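Local coordinates for desulfoferrodoxin (Rbo) (Treponema pallidum subsp. pallidum str. Nichols, PDB 1Y07), which probably reduces superoxide to hydrogen peroxide at a mononuclear non-haem iron centre, as superoxide reductases of the desulfoferrodoxin family do, at residues E75-G88 against D109-H122. Residues are numbered along the deposited sequence; the frame is centred on the assembly and turned at random.
Sequences EHYIAWVCLKTRKG and DDQVLEAYEFCNLH. With FE (Fe (III) ion), chain H.
H76, C119 and H122 meet at the iron(III) ion, each giving it one bond of 2.1 Å through H76 NE2, C119 SG and H122 ND1. H50 and H70 supply the remaining two protein ligands, making the four-histidine, one-cysteine centre characteristic of superoxide reductases, at one end of two antiparallel strands, 78-85 and 112-119, in an immunoglobulin-like beta domain. Imidazole nitrogens and a cysteine sulfur are donor atoms that bind the iron directly, and the sulfur also receives weak hydrogen bonds from the backbone N of L121 and H122, which help hold it in place within the loop after the strand. The H76 ring is flanked on one face by L121 CD1, 4.0 Å from its centroid.

N120 positions this end. Its amide stacks on the Y77 ring, planes 9° apart, while OD1 accepts from Y77 N (3.0 Å), tilted out of the carbonyl plane; a side chain both flat and polar can do both. CG of N120 lies between its own N and carbonyl carbon (chi1 84°), which folds the amide back over the ring. Farther into the strands, F118 CB sits over the six-membered ring of W80, touching W80 CE2 at 3.3 Å, and L9 of strand 5-9 lies against both residues. On the other sheet face I78, V81, L83 and A115 are small or branched hydrocarbons, and strand 60-65 packs on the first three; buried E117 is the polar member, its OE2 against I78 CD1.

Farther along, L113 and E114 both face K84 in a classic beta bulge, and K84 O accepts from both backbone N atoms. K84 NZ hydrogen-bonds chiefly to R3 O, and a water also accepts from it. At the far end K87 NZ salt-bridges D109, and the D110 carboxylate ties down the turn: OD1 accepts from K87 N above the carboxylate plane, while OD2 takes T85 OG1 on its syn lone pair at 2.6 Å.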
loop_
_atom_site.group_PDB
_atom_site.type_symbol
_atom_site.label_atom_id
_atom_site.label_comp_id
_atom_site.label_asym_id
_atom_site.label_seq_id
_atom_site.Cartn_x
_atom_site.Cartn_y
_atom_site.Cartn_z
ATOM N N GLU B 75 10.893 -18.851 12.835
ATOM C CA GLU B 75 12.177 -18.167 13.099
ATOM C C GLU B 75 12.734 -17.474 11.842
ATOM O O GLU B 75 13.516 -16.515 11.932
ATOM C CB GLU B 75 13.210 -19.158 13.656
ATOM C CG GLU B 75 12.724 -20.013 14.832
ATOM C CD GLU B 75 11.893 -21.235 14.419
ATOM O OE1 GLU B 75 12.395 -22.107 13.680
ATOM O OE2 GLU B 75 10.724 -21.337 14.847
ATOM N N HIS B 76 12.318 -17.981 10.687
ATOM C CA HIS B 76 12.768 -17.537 9.383
ATOM C C HIS B 76 11.653 -17.655 8.345
ATOM O O HIS B 76 11.264 -18.757 7.943
ATOM C CB HIS B 76 13.962 -18.360 8.965
ATOM C CG HIS B 76 14.703 -17.803 7.804
ATOM N ND1 HIS B 76 15.572 -18.562 7.054
ATOM C CD2 HIS B 76 14.716 -16.559 7.260
ATOM C CE1 HIS B 76 16.099 -17.811 6.105
ATOM N NE2 HIS B 76 15.590 -16.593 6.202
ATOM N N TYR B 77 11.129 -16.508 7.919
ATOM C CA TYR B 77 9.934 -16.477 7.066
ATOM C C TYR B 77 9.892 -15.238 6.167
ATOM O O TYR B 77 10.537 -14.218 6.462
ATOM C CB TYR B 77 8.681 -16.506 7.953
ATOM C CG TYR B 77 8.624 -15.399 8.975
ATOM C CD1 TYR B 77 8.020 -14.196 8.667
ATOM C CD2 TYR B 77 9.194 -15.535 10.240
ATOM C CE1 TYR B 77 7.980 -13.144 9.588
ATOM C CE2 TYR B 77 9.163 -14.482 11.174
ATOM C CZ TYR B 77 8.545 -13.288 10.837
ATOM O OH TYR B 77 8.462 -12.223 11.717
ATOM N N ILE B 78 9.118 -15.329 5.087
ATOM C CA ILE B 78 8.745 -14.135 4.290
ATOM C C ILE B 78 7.506 -13.508 4.911
ATOM O O ILE B 78 6.436 -14.120 4.993
ATOM C CB ILE B 78 8.463 -14.493 2.819
ATOM C CG1 ILE B 78 9.640 -15.261 2.193
ATOM C CG2 ILE B 78 8.158 -13.226 2.044
ATOM C CD1 ILE B 78 11.003 -14.614 2.451
ATOM N N ALA B 79 7.634 -12.255 5.300
ATOM C CA ALA B 79 6.593 -11.548 6.044
ATOM C C ALA B 79 5.507 -11.022 5.139
ATOM O O ALA B 79 4.323 -11.139 5.447
ATOM C CB ALA B 79 7.193 -10.428 6.776
ATOM N N TRP B 80 5.910 -10.454 4.018
ATOM C CA TRP B 80 4.972 -9.783 3.122
ATOM C C TRP B 80 5.599 -9.623 1.741
ATOM O O TRP B 80 6.831 -9.734 1.577
ATOM C CB TRP B 80 4.471 -8.434 3.718
ATOM C CG TRP B 80 5.550 -7.439 4.172
ATOM C CD1 TRP B 80 5.892 -7.152 5.460
ATOM C CD2 TRP B 80 6.376 -6.596 3.347
ATOM N NE1 TRP B 80 6.898 -6.208 5.502
ATOM C CE2 TRP B 80 7.223 -5.846 4.223
ATOM C CE3 TRP B 80 6.531 -6.423 1.959
ATOM C CZ2 TRP B 80 8.176 -4.959 3.752
ATOM C CZ3 TRP B 80 7.482 -5.533 1.492
ATOM C CH2 TRP B 80 8.267 -4.792 2.382
ATOM N N VAL B 81 4.749 -9.355 0.765
ATOM C CA VAL B 81 5.130 -9.033 -0.594
ATOM C C VAL B 81 4.361 -7.765 -0.956
ATOM O O VAL B 81 3.155 -7.652 -0.648
ATOM C CB VAL B 81 4.761 -10.174 -1.598
ATOM C CG1 VAL B 81 4.962 -9.732 -3.034
ATOM C CG2 VAL B 81 5.562 -11.439 -1.254
ATOM N N CYS B 82 5.056 -6.837 -1.573
ATOM C CA CYS B 82 4.492 -5.573 -2.065
ATOM C C CYS B 82 4.623 -5.568 -3.596
ATOM O O CYS B 82 5.653 -5.958 -4.131
ATOM C CB CYS B 82 5.237 -4.406 -1.433
ATOM S SG CYS B 82 4.813 -2.783 -2.061
ATOM N N LEU B 83 3.594 -5.120 -4.288
ATOM C CA LEU B 83 3.575 -5.017 -5.724
ATOM C C LEU B 83 3.374 -3.595 -6.105
ATOM O O LEU B 83 2.445 -2.942 -5.617
ATOM C CB LEU B 83 2.412 -5.842 -6.266
ATOM C CG LEU B 83 2.492 -6.290 -7.711
ATOM C CD1 LEU B 83 3.620 -7.182 -7.959
ATOM C CD2 LEU B 83 1.131 -6.886 -8.112
ATOM N N LYS B 84 4.278 -3.075 -6.920
ATOM C CA LYS B 84 4.048 -1.796 -7.525
ATOM C C LYS B 84 3.533 -2.064 -8.943
ATOM O O LYS B 84 4.111 -2.877 -9.643
ATOM C CB LYS B 84 5.340 -0.963 -7.613
ATOM C CG LYS B 84 5.072 0.295 -8.445
ATOM C CD LYS B 84 6.171 1.312 -8.387
ATOM C CE LYS B 84 7.366 0.943 -9.153
ATOM N NZ LYS B 84 8.342 2.069 -9.086
ATOM N N THR B 85 2.449 -1.413 -9.325
ATOM C CA THR B 85 1.870 -1.494 -10.651
ATOM C C THR B 85 1.815 -0.090 -11.225
ATOM O O THR B 85 2.119 0.907 -10.545
ATOM C CB THR B 85 0.463 -2.119 -10.642
ATOM O OG1 THR B 85 -0.470 -1.247 -9.996
ATOM C CG2 THR B 85 0.410 -3.417 -9.801
ATOM N N ARG B 86 1.419 -0.010 -12.495
ATOM C CA ARG B 86 1.298 1.275 -13.173
ATOM C C ARG B 86 0.324 2.196 -12.470
ATOM O O ARG B 86 0.579 3.411 -12.354
ATOM C CB ARG B 86 0.931 1.081 -14.658
ATOM C CG ARG B 86 2.168 0.643 -15.521
ATOM C CD ARG B 86 2.100 0.999 -17.028
ATOM N NE ARG B 86 3.036 2.082 -17.364
ATOM C CZ ARG B 86 3.241 2.575 -18.600
ATOM N NH1 ARG B 86 2.586 2.080 -19.667
ATOM N NH2 ARG B 86 4.128 3.568 -18.783
ATOM N N LYS B 87 -0.784 1.623 -12.000
ATOM C CA LYS B 87 -1.901 2.403 -11.408
ATOM C C LYS B 87 -1.849 2.552 -9.905
ATOM O O LYS B 87 -2.527 3.403 -9.373
ATOM C CB LYS B 87 -3.270 1.838 -11.834
ATOM C CG LYS B 87 -3.413 1.766 -13.324
ATOM C CD LYS B 87 -3.306 3.151 -14.035
ATOM C CE LYS B 87 -3.750 3.148 -15.494
ATOM N NZ LYS B 87 -5.250 3.306 -15.545
ATOM N N GLY B 88 -1.047 1.742 -9.238
ATOM C CA GLY B 88 -0.994 1.741 -7.802
ATOM C C GLY B 88 -0.010 0.808 -7.135
ATOM O O GLY B 88 1.007 0.410 -7.706
ATOM N N ASP B 109 -6.907 -2.247 -16.765
ATOM C CA ASP B 109 -6.159 -1.091 -17.216
ATOM C C ASP B 109 -4.805 -1.011 -16.541
ATOM O O ASP B 109 -4.011 -0.114 -16.863
ATOM C CB ASP B 109 -6.927 0.177 -16.930
ATOM C CG ASP B 109 -7.218 0.339 -15.425
ATOM O OD1 ASP B 109 -7.994 -0.447 -14.882
ATOM O OD2 ASP B 109 -6.714 1.204 -14.740
ATOM N N ASP B 110 -4.511 -1.949 -15.648
ATOM C CA ASP B 110 -3.315 -1.910 -14.810
ATOM C C ASP B 110 -2.328 -2.916 -15.344
ATOM O O ASP B 110 -2.712 -3.866 -16.092
ATOM C CB ASP B 110 -3.671 -2.208 -13.361
ATOM C CG ASP B 110 -2.663 -1.624 -12.376
ATOM O OD1 ASP B 110 -1.642 -1.063 -12.868
ATOM O OD2 ASP B 110 -2.794 -1.722 -11.139
ATOM N N GLN B 111 -1.045 -2.651 -15.087
ATOM C CA GLN B 111 0.031 -3.567 -15.447
ATOM C C GLN B 111 1.080 -3.585 -14.361
ATOM O O GLN B 111 1.311 -2.560 -13.722
ATOM C CB GLN B 111 0.699 -3.161 -16.794
ATOM C CG GLN B 111 -0.288 -3.088 -17.942
ATOM C CD GLN B 111 0.282 -2.608 -19.232
ATOM O OE1 GLN B 111 0.357 -3.381 -20.195
ATOM N NE2 GLN B 111 0.622 -1.315 -19.308
ATOM N N VAL B 112 1.694 -4.733 -14.122
ATOM C CA VAL B 112 2.695 -4.833 -13.057
ATOM C C VAL B 112 3.980 -4.108 -13.409
ATOM O O VAL B 112 4.371 -4.104 -14.586
ATOM C CB VAL B 112 2.992 -6.308 -12.745
ATOM C CG1 VAL B 112 3.717 -6.961 -13.850
ATOM C CG2 VAL B 112 3.808 -6.434 -11.479
ATOM N N LEU B 113 4.674 -3.546 -12.413
ATOM C CA LEU B 113 6.016 -2.954 -12.592
ATOM C C LEU B 113 7.108 -3.686 -11.825
ATOM O O LEU B 113 8.171 -3.968 -12.372
ATOM C CB LEU B 113 6.046 -1.483 -12.194
ATOM C CG LEU B 113 5.253 -0.541 -13.098
ATOM C CD1 LEU B 113 5.244 0.861 -12.512
ATOM C CD2 LEU B 113 5.811 -0.502 -14.539
ATOM N N GLU B 114 6.883 -3.973 -10.555
ATOM C CA GLU B 114 7.938 -4.490 -9.676
ATOM C C GLU B 114 7.340 -5.137 -8.442
ATOM O O GLU B 114 6.303 -4.724 -7.960
ATOM C CB GLU B 114 8.898 -3.367 -9.256
ATOM C CG GLU B 114 10.162 -3.831 -8.538
ATOM C CD GLU B 114 11.279 -2.769 -8.536
ATOM O OE1 GLU B 114 12.485 -3.135 -8.458
ATOM O OE2 GLU B 114 10.958 -1.569 -8.627
ATOM N N ALA B 115 8.006 -6.164 -7.953
ATOM C CA ALA B 115 7.624 -6.835 -6.726
ATOM C C ALA B 115 8.742 -6.709 -5.721
ATOM O O ALA B 115 9.901 -6.688 -6.117
ATOM C CB ALA B 115 7.304 -8.293 -6.979
ATOM N N TYR B 116 8.379 -6.678 -4.434
ATOM C CA TYR B 116 9.281 -6.516 -3.288
ATOM C C TYR B 116 8.841 -7.504 -2.226
ATOM O O TYR B 116 7.677 -7.682 -2.054
ATOM C CB TYR B 116 9.250 -5.094 -2.705
ATOM C CG TYR B 116 9.380 -3.992 -3.736
ATOM C CD1 TYR B 116 8.291 -3.630 -4.508
ATOM C CD2 TYR B 116 10.602 -3.348 -3.964
ATOM C CE1 TYR B 116 8.378 -2.627 -5.466
ATOM C CE2 TYR B 116 10.694 -2.329 -4.913
ATOM C CZ TYR B 116 9.569 -1.999 -5.672
ATOM O OH TYR B 116 9.595 -1.032 -6.669
ATOM N N GLU B 117 9.787 -8.185 -1.572
ATOM C CA GLU B 117 9.471 -9.135 -0.474
ATOM C C GLU B 117 10.361 -8.836 0.702
ATOM O O GLU B 117 11.514 -8.452 0.517
ATOM C CB GLU B 117 9.604 -10.599 -0.903
ATOM C CG GLU B 117 11.019 -11.059 -1.190
ATOM C CD GLU B 117 11.817 -11.540 0.029
ATOM O OE1 GLU B 117 12.995 -11.929 -0.138
ATOM O OE2 GLU B 117 11.329 -11.503 1.155
ATOM N N PHE B 118 9.835 -8.978 1.909
ATOM C CA PHE B 118 10.609 -8.826 3.135
ATOM C C PHE B 118 10.789 -10.153 3.875
ATOM O O PHE B 118 9.806 -10.782 4.272
ATOM C CB PHE B 118 9.901 -7.830 4.088
ATOM C CG PHE B 118 10.633 -7.639 5.417
ATOM C CD1 PHE B 118 11.878 -7.046 5.456
ATOM C CD2 PHE B 118 10.064 -8.053 6.613
ATOM C CE1 PHE B 118 12.548 -6.895 6.655
ATOM C CE2 PHE B 118 10.745 -7.886 7.825
ATOM C CZ PHE B 118 11.965 -7.317 7.840
ATOM N N CYS B 119 12.051 -10.535 4.078
ATOM C CA CYS B 119 12.389 -11.664 4.940
ATOM C C CYS B 119 12.770 -11.135 6.335
ATOM O O CYS B 119 13.480 -10.153 6.477
ATOM C CB CYS B 119 13.518 -12.467 4.327
ATOM S SG CYS B 119 14.341 -13.574 5.514
ATOM N N ASN B 120 12.285 -11.782 7.378
ATOM C CA ASN B 120 12.457 -11.250 8.723
ATOM C C ASN B 120 13.923 -11.265 9.136
ATOM O O ASN B 120 14.356 -10.443 9.947
ATOM C CB ASN B 120 11.589 -12.023 9.719
ATOM C CG ASN B 120 12.243 -13.286 10.199
ATOM O OD1 ASN B 120 12.460 -14.234 9.425
ATOM N ND2 ASN B 120 12.532 -13.327 11.490
ATOM N N LEU B 121 14.684 -12.163 8.529
ATOM C CA LEU B 121 16.120 -12.252 8.797
ATOM C C LEU B 121 17.008 -11.579 7.739
ATOM O O LEU B 121 18.089 -11.128 8.077
ATOM C CB LEU B 121 16.543 -13.722 8.957
ATOM C CG LEU B 121 15.905 -14.509 10.113
ATOM C CD1 LEU B 121 16.626 -15.807 10.308
ATOM C CD2 LEU B 121 15.880 -13.706 11.445
ATOM N N HIS B 122 16.586 -11.531 6.480
ATOM C CA HIS B 122 17.446 -11.053 5.381
ATOM C C HIS B 122 16.996 -9.709 4.745
ATOM O O HIS B 122 17.647 -9.191 3.821
ATOM C CB HIS B 122 17.570 -12.120 4.275
ATOM C CG HIS B 122 18.254 -13.380 4.709
ATOM N ND1 HIS B 122 17.568 -14.494 5.150
ATOM C CD2 HIS B 122 19.569 -13.704 4.760
ATOM C CE1 HIS B 122 18.432 -15.447 5.456
ATOM N NE2 HIS B 122 19.649 -14.996 5.229
HETATM FE FE FE H . 15.578 -15.114 4.686
HETATM O O HOH W 1 10.111 1.428 -6.438
#